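Local structure of thiamine-binding periplasmic protein (Escherichia coli, 2QRY) at residues L216-S221 and N282-V287; G126-V131 and G242-V247. The protein binds thiamine, thiamine phosphate and thiamine diphosphate with high affinity in the periplasm and serves the ABC transporter ThiBPQ in thiamine import. All blocks are in the same frame, centred on the assembly; numbering follows the deposited sequence.

How the contacts relate
Both contacts are buried near the middle of the chain and share strand 121-133, which pairs with 214-218, 243-252 and 285-286. Contact 2 is a direct strand-to-strand pairing: backbone hydrogen bonds, one of them weak, and a histidine side-chain bond to a carbonyl, flanked by aromatic packing. Contact 1 joins the end of strand 214-218 and the turn after it to the loop that leads into the short strand 285-286; a single direct hydrogen bond, a selenium-aromatic contact and a CH-pi contact hold it beside thiamin phosphate. Ser-217 N lies 2.6 Å from Ala-129 O, a probable hydrogen bond between the two. Though mainly strand pairing, contact 2 also brings Gln-246 to the pocket, next to Tyr-218.

Contact 1: L216-S221 and N282-V287; sequences LSYTTS and NWMYPV. With TPS (thiamin phosphate), chain E.
Selenomethionine Met-284 lays its selenium over one face of the Tyr-218 ring, a Met-aromatic contact with SE 3.9 Å from the ring centroid and 30° off the ring normal. SE sits nearest CD2 of Tyr-218, at 3.4 Å, while CE reaches CE2. Although CB of Met-284 points away from 216-221, bends at chi2 (-72°) and chi3 (-83°) fold the chain back onto the ring, with SE also 3.8 Å from CM4 of thiamin phosphate. The phenol OH of Tyr-218 bonds Gln-246, and Phe-128 meets the same ring.

Thr-220 works with both its branches. OG1 donates to Trp-283 O at 2.6 Å, approaching from above the carbonyl plane. CG2, anti to the carbonyl carbon, lies over a face of the Tyr-285 ring as a CH-pi contact, 3.9 Å from the centroid. Water 1 bridges Thr-219 OG1 and Tyr-285 OH, in the plane of the Tyr-285 ring at its edge.

A type I turn from Tyr-218 to Ser-221 brings Ser-221 OG to the ligand, where it donates to N1A at 2.9 Å. This same oxygen accepts from Ser-217 OG and from Tyr-218 N, so three bonds fix its position. Trp-283 CD1 approaches N3A of the same pyrimidine. The turn, an experimentally established thiamine-binding segment, thus reads the pyrimidine by a directional bond, whereas the thiazolium meets the less directional surfaces of Tyr-218 and Met-284.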
ATOM      1  N   LEU A 216     -10.614   0.998   6.101  1.00 18.41           N
ATOM      2  CA  LEU A 216      -9.416   1.730   5.734  1.00 17.38           C
ATOM      3  C   LEU A 216      -8.975   1.242   4.356  1.00 15.93           C
ATOM      4  O   LEU A 216      -8.761   0.050   4.155  1.00 13.29           O
ATOM      5  CB  LEU A 216      -8.284   1.493   6.721  1.00 16.38           C
ATOM      6  CG  LEU A 216      -7.148   2.406   6.269  1.00 19.28           C
ATOM      7  CD1 LEU A 216      -6.812   3.353   7.388  1.00 23.92           C
ATOM      8  CD2 LEU A 216      -5.948   1.600   5.805  1.00 17.94           C
ATOM      9  N   SER A 217      -8.861   2.167   3.411  1.00 17.35           N
ATOM     10  CA  SER A 217      -8.443   1.828   2.054  1.00 18.61           C
ATOM     11  C   SER A 217      -7.676   3.002   1.430  1.00 19.41           C
ATOM     12  O   SER A 217      -6.815   3.591   2.087  1.00 21.20           O
ATOM     13  CB  SER A 217      -9.661   1.457   1.198  1.00 17.31           C
ATOM     14  OG  SER A 217      -9.268   0.765   0.023  1.00 16.15           O
ATOM     15  N   TYR A 218      -7.990   3.355   0.183  1.00 18.46           N
ATOM     16  CA  TYR A 218      -7.289   4.447  -0.494  1.00 18.36           C
ATOM     17  C   TYR A 218      -8.175   5.505  -1.157  1.00 19.44           C
ATOM     18  O   TYR A 218      -9.300   5.215  -1.567  1.00 21.25           O
ATOM     19  CB  TYR A 218      -6.356   3.883  -1.560  1.00 17.96           C
ATOM     20  CG  TYR A 218      -5.208   3.067  -1.017  1.00 18.16           C
ATOM     21  CD1 TYR A 218      -5.396   1.746  -0.617  1.00 16.38           C
ATOM     22  CD2 TYR A 218      -3.924   3.610  -0.935  1.00 17.10           C
ATOM     23  CE1 TYR A 218      -4.333   0.981  -0.160  1.00 18.82           C
ATOM     24  CE2 TYR A 218      -2.850   2.851  -0.468  1.00 18.19           C
ATOM     25  CZ  TYR A 218      -3.065   1.537  -0.087  1.00 18.22           C
ATOM     26  OH  TYR A 218      -2.018   0.775   0.361  1.00 18.62           O
ATOM     27  N   THR A 219      -7.649   6.724  -1.291  1.00 16.98           N
ATOM     28  CA  THR A 219      -8.412   7.807  -1.913  1.00 18.47           C
ATOM     29  C   THR A 219      -8.794   7.444  -3.339  1.00 18.33           C
ATOM     30  O   THR A 219      -9.678   8.059  -3.919  1.00 19.59           O
ATOM     31  CB  THR A 219      -7.619   9.142  -1.983  1.00 18.00           C
ATOM     32  OG1 THR A 219      -6.383   8.940  -2.686  1.00 15.99           O
ATOM     33  CG2 THR A 219      -7.343   9.677  -0.592  1.00 18.91           C
ATOM     34  N   THR A 220      -8.120   6.439  -3.888  1.00 18.23           N
ATOM     35  CA  THR A 220      -8.351   5.994  -5.256  1.00 18.50           C
ATOM     36  C   THR A 220      -9.280   4.782  -5.374  1.00 19.96           C
ATOM     37  O   THR A 220      -9.646   4.375  -6.480  1.00 18.18           O
ATOM     38  CB  THR A 220      -7.007   5.647  -5.948  1.00 18.90           C
ATOM     39  OG1 THR A 220      -6.206   4.847  -5.064  1.00 18.57           O
ATOM     40  CG2 THR A 220      -6.239   6.927  -6.321  1.00 15.20           C
ATOM     41  N   SER A 221      -9.669   4.206  -4.243  1.00 19.54           N
ATOM     42  CA  SER A 221     -10.538   3.038  -4.284  1.00 19.89           C
ATOM     43  C   SER A 221     -11.857   3.284  -5.018  1.00 20.41           C
ATOM     44  O   SER A 221     -12.360   2.397  -5.708  1.00 19.90           O
ATOM     45  CB  SER A 221     -10.818   2.530  -2.864  1.00 20.12           C
ATOM     46  OG  SER A 221      -9.632   2.041  -2.267  1.00 17.60           O
ATOM     47  N   ASN A 282      -3.862  -1.621 -10.110  1.00 20.95           N
ATOM     48  CA  ASN A 282      -3.651  -1.465  -8.672  1.00 19.00           C
ATOM     49  C   ASN A 282      -4.472  -0.319  -8.088  1.00 19.57           C
ATOM     50  O   ASN A 282      -4.543  -0.168  -6.870  1.00 18.87           O
ATOM     51  CB  ASN A 282      -2.171  -1.208  -8.380  1.00 18.05           C
ATOM     52  CG  ASN A 282      -1.653  -2.004  -7.178  1.00 19.78           C
ATOM     53  OD1 ASN A 282      -0.710  -1.587  -6.494  1.00 18.17           O
ATOM     54  ND2 ASN A 282      -2.252  -3.162  -6.935  1.00 16.69           N
ATOM     55  N   TRP A 283      -5.079   0.495  -8.948  1.00 18.64           N
ATOM     56  CA  TRP A 283      -5.876   1.625  -8.488  1.00 19.46           C
ATOM     57  C   TRP A 283      -5.063   2.518  -7.549  1.00 19.42           C
ATOM     58  O   TRP A 283      -5.387   2.710  -6.379  1.00 19.56           O
ATOM     59  CB  TRP A 283      -7.151   1.109  -7.816  1.00 19.96           C
ATOM     60  CG  TRP A 283      -7.935   0.268  -8.766  1.00 22.26           C
ATOM     61  CD1 TRP A 283      -7.964  -1.099  -8.830  1.00 21.88           C
ATOM     62  CD2 TRP A 283      -8.698   0.736  -9.885  1.00 21.39           C
ATOM     63  NE1 TRP A 283      -8.688  -1.507  -9.921  1.00 20.68           N
ATOM     64  CE2 TRP A 283      -9.151  -0.403 -10.587  1.00 22.15           C
ATOM     65  CE3 TRP A 283      -9.036   2.009 -10.366  1.00 21.89           C
ATOM     66  CZ2 TRP A 283      -9.928  -0.307 -11.747  1.00 21.77           C
ATOM     67  CZ3 TRP A 283      -9.808   2.106 -11.519  1.00 21.75           C
ATOM     68  CH2 TRP A 283     -10.245   0.951 -12.196  1.00 21.58           C
HETATM   69  N   MSE A 284      -3.988   3.055  -8.104  1.00 22.12           N
HETATM   70  CA  MSE A 284      -3.065   3.931  -7.401  1.00 23.03           C
HETATM   71  C   MSE A 284      -2.528   4.900  -8.453  1.00 23.85           C
HETATM   72  O   MSE A 284      -2.712   4.676  -9.651  1.00 23.48           O
HETATM   73  CB  MSE A 284      -1.901   3.106  -6.833  1.00 25.88           C
HETATM   74  CG  MSE A 284      -2.275   2.129  -5.731  1.00 25.09           C
HETATM   75 SE   MSE A 284      -2.705   3.030  -4.072  1.00 32.71          SE
HETATM   76  CE  MSE A 284      -0.898   3.267  -3.385  1.00 24.67           C
ATOM     77  N   TYR A 285      -1.866   5.968  -8.019  1.00 24.63           N
ATOM     78  CA  TYR A 285      -1.301   6.931  -8.964  1.00 26.29           C
ATOM     79  C   TYR A 285       0.056   6.419  -9.447  1.00 28.02           C
ATOM     80  O   TYR A 285       0.903   6.027  -8.643  1.00 28.74           O
ATOM     81  CB  TYR A 285      -1.134   8.304  -8.304  1.00 23.76           C
ATOM     82  CG  TYR A 285      -2.442   8.961  -7.936  1.00 22.28           C
ATOM     83  CD1 TYR A 285      -3.297   9.458  -8.920  1.00 21.35           C
ATOM     84  CD2 TYR A 285      -2.839   9.067  -6.604  1.00 23.11           C
ATOM     85  CE1 TYR A 285      -4.516  10.044  -8.587  1.00 19.62           C
ATOM     86  CE2 TYR A 285      -4.056   9.653  -6.258  1.00 22.07           C
ATOM     87  CZ  TYR A 285      -4.889  10.137  -7.256  1.00 20.38           C
ATOM     88  OH  TYR A 285      -6.093  10.702  -6.918  1.00 20.69           O
ATOM     89  N   PRO A 286       0.273   6.407 -10.771  1.00 29.71           N
ATOM     90  CA  PRO A 286       1.529   5.941 -11.363  1.00 29.91           C
ATOM     91  C   PRO A 286       2.715   6.808 -10.967  1.00 30.39           C
ATOM     92  O   PRO A 286       2.557   7.960 -10.550  1.00 29.98           O
ATOM     93  CB  PRO A 286       1.256   6.010 -12.864  1.00 30.25           C
ATOM     94  CG  PRO A 286      -0.220   5.862 -12.954  1.00 30.35           C
ATOM     95  CD  PRO A 286      -0.700   6.731 -11.826  1.00 30.06           C
ATOM     96  N   VAL A 287       3.904   6.244 -11.111  1.00 30.64           N
ATOM     97  CA  VAL A 287       5.127   6.944 -10.772  1.00 33.67           C
ATOM     98  C   VAL A 287       5.693   7.639 -12.016  1.00 35.76           C
ATOM     99  O   VAL A 287       6.524   8.541 -11.914  1.00 36.12           O
ATOM    100  CB  VAL A 287       6.149   5.958 -10.168  1.00 31.31           C
ATOM    101  CG1 VAL A 287       6.700   5.048 -11.236  1.00 31.06           C
ATOM    102  CG2 VAL A 287       7.227   6.710  -9.473  1.00 32.65           C
TER
HETATM  103  CM2 TPS E 400     -10.538  -1.080  -5.024  1.00 16.66           C
HETATM  104  N3  TPS E 400      -4.357  -1.492  -2.827  1.00 21.75           N
HETATM  105  C2  TPS E 400      -5.202  -2.306  -2.226  1.00 22.35           C
HETATM  106  S1  TPS E 400      -4.248  -3.097  -1.029  1.00 22.37           S
HETATM  107  C5  TPS E 400      -2.710  -2.292  -1.375  1.00 21.14           C
HETATM  108  C4  TPS E 400      -3.057  -1.459  -2.417  1.00 21.84           C
HETATM  109  CM4 TPS E 400      -2.020  -0.543  -3.058  1.00 22.85           C
HETATM  110  C6  TPS E 400      -1.440  -2.553  -0.628  1.00 23.99           C
HETATM  111  C7  TPS E 400      -1.876  -3.690   0.295  1.00 25.37           C
HETATM  112  O7  TPS E 400      -0.866  -4.134   1.193  1.00 31.10           O
HETATM  113  N1A TPS E 400      -8.591   0.038  -4.019  1.00 18.69           N
HETATM  114  C2A TPS E 400      -9.054  -0.972  -4.760  1.00 18.59           C
HETATM  115  N3A TPS E 400      -8.229  -1.887  -5.266  1.00 15.76           N
HETATM  116  C4A TPS E 400      -6.897  -1.828  -5.051  1.00 17.52           C
HETATM  117  N4A TPS E 400      -6.064  -2.794  -5.586  1.00 17.56           N
HETATM  118  C5A TPS E 400      -6.363  -0.760  -4.262  1.00 19.40           C
HETATM  119  C6A TPS E 400      -7.282   0.174  -3.755  1.00 19.13           C
HETATM  120  C7A TPS E 400      -4.854  -0.607  -3.954  1.00 19.07           C
HETATM  121  P1  TPS E 400      -1.522  -5.330   2.060  1.00 24.68           P
HETATM  122  O1  TPS E 400      -2.831  -4.825   2.731  1.00 27.25           O
HETATM  123  O2  TPS E 400      -0.500  -5.896   3.128  1.00 31.77           O
HETATM  124  O3  TPS E 400      -1.892  -6.479   1.096  1.00 24.66           O
HETATM  125  O   HOH W   1      -6.556  11.102  -4.338  1.00 25.35           O

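Contact 2: G126-V131 and G242-V247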
ATOM      1  N   GLY A 126      -0.162   6.585  -3.295  1.00 17.51           N
ATOM      2  CA  GLY A 126      -1.545   6.884  -2.990  1.00 18.31           C
ATOM      3  C   GLY A 126      -1.706   7.448  -1.596  1.00 19.28           C
ATOM      4  O   GLY A 126      -0.723   7.751  -0.914  1.00 20.34           O
ATOM      5  N   TYR A 127      -2.956   7.582  -1.169  1.00 19.49           N
ATOM      6  CA  TYR A 127      -3.249   8.122   0.143  1.00 20.01           C
ATOM      7  C   TYR A 127      -4.276   7.256   0.852  1.00 19.81           C
ATOM      8  O   TYR A 127      -5.350   6.984   0.316  1.00 18.54           O
ATOM      9  CB  TYR A 127      -3.773   9.545  -0.002  1.00 22.70           C
ATOM     10  CG  TYR A 127      -2.827  10.438  -0.772  1.00 27.04           C
ATOM     11  CD1 TYR A 127      -1.750  11.058  -0.135  1.00 28.28           C
ATOM     12  CD2 TYR A 127      -2.987  10.637  -2.146  1.00 26.55           C
ATOM     13  CE1 TYR A 127      -0.851  11.859  -0.849  1.00 30.02           C
ATOM     14  CE2 TYR A 127      -2.095  11.430  -2.867  1.00 30.57           C
ATOM     15  CZ  TYR A 127      -1.031  12.038  -2.208  1.00 30.66           C
ATOM     16  OH  TYR A 127      -0.149  12.828  -2.910  1.00 35.04           O
ATOM     17  N   PHE A 128      -3.934   6.815   2.058  1.00 17.70           N
ATOM     18  CA  PHE A 128      -4.843   5.994   2.835  1.00 17.05           C
ATOM     19  C   PHE A 128      -6.052   6.832   3.226  1.00 16.48           C
ATOM     20  O   PHE A 128      -5.928   8.013   3.562  1.00 14.99           O
ATOM     21  CB  PHE A 128      -4.158   5.467   4.100  1.00 14.51           C
ATOM     22  CG  PHE A 128      -2.913   4.678   3.829  1.00 13.85           C
ATOM     23  CD1 PHE A 128      -2.964   3.505   3.079  1.00 13.13           C
ATOM     24  CD2 PHE A 128      -1.686   5.111   4.322  1.00 11.06           C
ATOM     25  CE1 PHE A 128      -1.811   2.778   2.824  1.00 11.19           C
ATOM     26  CE2 PHE A 128      -0.525   4.389   4.073  1.00 11.95           C
ATOM     27  CZ  PHE A 128      -0.585   3.221   3.322  1.00 12.46           C
ATOM     28  N   ALA A 129      -7.221   6.211   3.179  1.00 15.54           N
ATOM     29  CA  ALA A 129      -8.448   6.895   3.531  1.00 16.26           C
ATOM     30  C   ALA A 129      -9.543   5.880   3.832  1.00 16.58           C
ATOM     31  O   ALA A 129      -9.482   4.736   3.379  1.00 14.42           O
ATOM     32  CB  ALA A 129      -8.877   7.798   2.384  1.00 15.70           C
ATOM     33  N   PHE A 130     -10.539   6.301   4.602  1.00 16.82           N
ATOM     34  CA  PHE A 130     -11.646   5.423   4.912  1.00 17.60           C
ATOM     35  C   PHE A 130     -12.700   5.532   3.828  1.00 17.32           C
ATOM     36  O   PHE A 130     -13.154   6.627   3.494  1.00 18.54           O
ATOM     37  CB  PHE A 130     -12.256   5.769   6.269  1.00 18.91           C
ATOM     38  CG  PHE A 130     -11.430   5.315   7.432  1.00 16.70           C
ATOM     39  CD1 PHE A 130     -10.458   6.140   7.980  1.00 18.37           C
ATOM     40  CD2 PHE A 130     -11.628   4.060   7.983  1.00 17.13           C
ATOM     41  CE1 PHE A 130      -9.692   5.717   9.067  1.00 17.54           C
ATOM     42  CE2 PHE A 130     -10.864   3.629   9.073  1.00 16.42           C
ATOM     43  CZ  PHE A 130      -9.896   4.464   9.610  1.00 16.35           C
ATOM     44  N   VAL A 131     -13.067   4.389   3.262  1.00 17.34           N
ATOM     45  CA  VAL A 131     -14.081   4.341   2.214  1.00 16.52           C
ATOM     46  C   VAL A 131     -15.429   3.940   2.795  1.00 18.11           C
ATOM     47  O   VAL A 131     -15.495   3.133   3.728  1.00 17.54           O
ATOM     48  CB  VAL A 131     -13.699   3.329   1.123  1.00 16.70           C
ATOM     49  CG1 VAL A 131     -14.883   3.087   0.197  1.00 17.72           C
ATOM     50  CG2 VAL A 131     -12.507   3.846   0.334  1.00 14.80           C
ATOM     51  N   GLY A 242      -5.623  15.855   7.026  1.00 23.24           N
ATOM     52  CA  GLY A 242      -4.783  15.533   5.889  1.00 21.14           C
ATOM     53  C   GLY A 242      -4.618  14.020   5.862  1.00 21.80           C
ATOM     54  O   GLY A 242      -5.064  13.338   6.786  1.00 20.67           O
ATOM     55  N   HIS A 243      -3.973  13.494   4.825  1.00 20.93           N
ATOM     56  CA  HIS A 243      -3.791  12.052   4.688  1.00 20.64           C
ATOM     57  C   HIS A 243      -2.339  11.591   4.578  1.00 21.33           C
ATOM     58  O   HIS A 243      -1.469  12.321   4.086  1.00 20.69           O
ATOM     59  CB  HIS A 243      -4.593  11.564   3.485  1.00 20.42           C
ATOM     60  CG  HIS A 243      -6.067  11.779   3.632  1.00 22.05           C
ATOM     61  ND1 HIS A 243      -6.973  10.739   3.665  1.00 21.23           N
ATOM     62  CD2 HIS A 243      -6.787  12.910   3.824  1.00 20.66           C
ATOM     63  CE1 HIS A 243      -8.185  11.220   3.875  1.00 20.23           C
ATOM     64  NE2 HIS A 243      -8.100  12.534   3.977  1.00 21.02           N
ATOM     65  N   TYR A 244      -2.091  10.368   5.043  1.00 20.40           N
ATOM     66  CA  TYR A 244      -0.756   9.790   5.027  1.00 21.01           C
ATOM     67  C   TYR A 244      -0.407   9.254   3.648  1.00 20.81           C
ATOM     68  O   TYR A 244      -1.205   8.569   3.014  1.00 19.99           O
ATOM     69  CB  TYR A 244      -0.647   8.677   6.075  1.00 20.77           C
ATOM     70  CG  TYR A 244       0.779   8.366   6.467  1.00 20.03           C
ATOM     71  CD1 TYR A 244       1.635   7.695   5.590  1.00 20.86           C
ATOM     72  CD2 TYR A 244       1.287   8.770   7.707  1.00 19.35           C
ATOM     73  CE1 TYR A 244       2.968   7.430   5.938  1.00 19.85           C
ATOM     74  CE2 TYR A 244       2.612   8.510   8.064  1.00 18.06           C
ATOM     75  CZ  TYR A 244       3.446   7.840   7.174  1.00 19.20           C
ATOM     76  OH  TYR A 244       4.751   7.571   7.519  1.00 20.63           O
ATOM     77  N   LEU A 245       0.803   9.568   3.198  1.00 20.64           N
ATOM     78  CA  LEU A 245       1.264   9.159   1.880  1.00 20.91           C
ATOM     79  C   LEU A 245       1.965   7.820   1.838  1.00 22.02           C
ATOM     80  O   LEU A 245       2.790   7.505   2.703  1.00 22.40           O
ATOM     81  CB  LEU A 245       2.211  10.217   1.307  1.00 21.27           C
ATOM     82  CG  LEU A 245       3.016   9.833   0.058  1.00 22.60           C
ATOM     83  CD1 LEU A 245       2.108   9.724  -1.158  1.00 21.96           C
ATOM     84  CD2 LEU A 245       4.084  10.896  -0.185  1.00 24.80           C
ATOM     85  N   GLN A 246       1.638   7.034   0.817  1.00 22.07           N
ATOM     86  CA  GLN A 246       2.282   5.749   0.621  1.00 21.01           C
ATOM     87  C   GLN A 246       2.905   5.704  -0.767  1.00 21.91           C
ATOM     88  O   GLN A 246       2.272   6.059  -1.762  1.00 22.24           O
ATOM     89  CB  GLN A 246       1.302   4.573   0.743  1.00 20.18           C
ATOM     90  CG  GLN A 246       2.007   3.230   0.527  1.00 20.26           C
ATOM     91  CD  GLN A 246       1.064   2.045   0.395  1.00 23.50           C
ATOM     92  OE1 GLN A 246       0.194   2.015  -0.482  1.00 23.95           O
ATOM     93  NE2 GLN A 246       1.242   1.052   1.259  1.00 21.09           N
ATOM     94  N   VAL A 247       4.158   5.274  -0.816  1.00 21.99           N
ATOM     95  CA  VAL A 247       4.863   5.113  -2.070  1.00 22.68           C
ATOM     96  C   VAL A 247       5.315   3.669  -2.019  1.00 23.44           C
ATOM     97  O   VAL A 247       6.175   3.315  -1.219  1.00 24.66           O
ATOM     98  CB  VAL A 247       6.110   6.023  -2.171  1.00 23.28           C
ATOM     99  CG1 VAL A 247       6.845   5.735  -3.463  1.00 20.43           C
ATOM    100  CG2 VAL A 247       5.703   7.491  -2.104  1.00 21.67           C
TER
HETATM  101  O   HOH W   2      -4.390   8.643   5.430  1.00 25.47           O
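Gly-126 and Gln-246 form an antiparallel hydrogen-bonded pair: Gly-126 N donates to Gln-246 O at 2.9 Å, in the carbonyl plane, and Gln-246 N returns a bond to Gly-126 O at 3.0 Å. This end is closely packed. The Phe-128 ring crosses the Gln-246 side chain at about a right angle, with ring and amide planes 67° apart; CZ lies 3.5 Å from Gln-246 CB and equally near NE2. Both ends of the amide are fixed, OE1 by Tyr-218 OH and NE2 by Asp-86. On the other face of the sheet, Leu-245 CD1 meets Tyr-127 CE1 at 3.7 Å.

The long strands 121-133 and 243-252 pair where the sheets of the two lobes join, consistent with the connecting strands of a two-lobed solute-binding protein; their short segments run at 136° to each other.

Toward His-243 the direct pairing loosens. Phe-128 N reaches Tyr-244 O only by a weak bond of 3.4 Å, and water 2 enters the widening gap, donating to Phe-128 O and accepting from Tyr-244 N. His-243 ND1 spans the same opening to donate to Phe-128 O at 2.9 Å; the acceptor lies in the imidazole plane, and Phe-239 N is bonded to NE2.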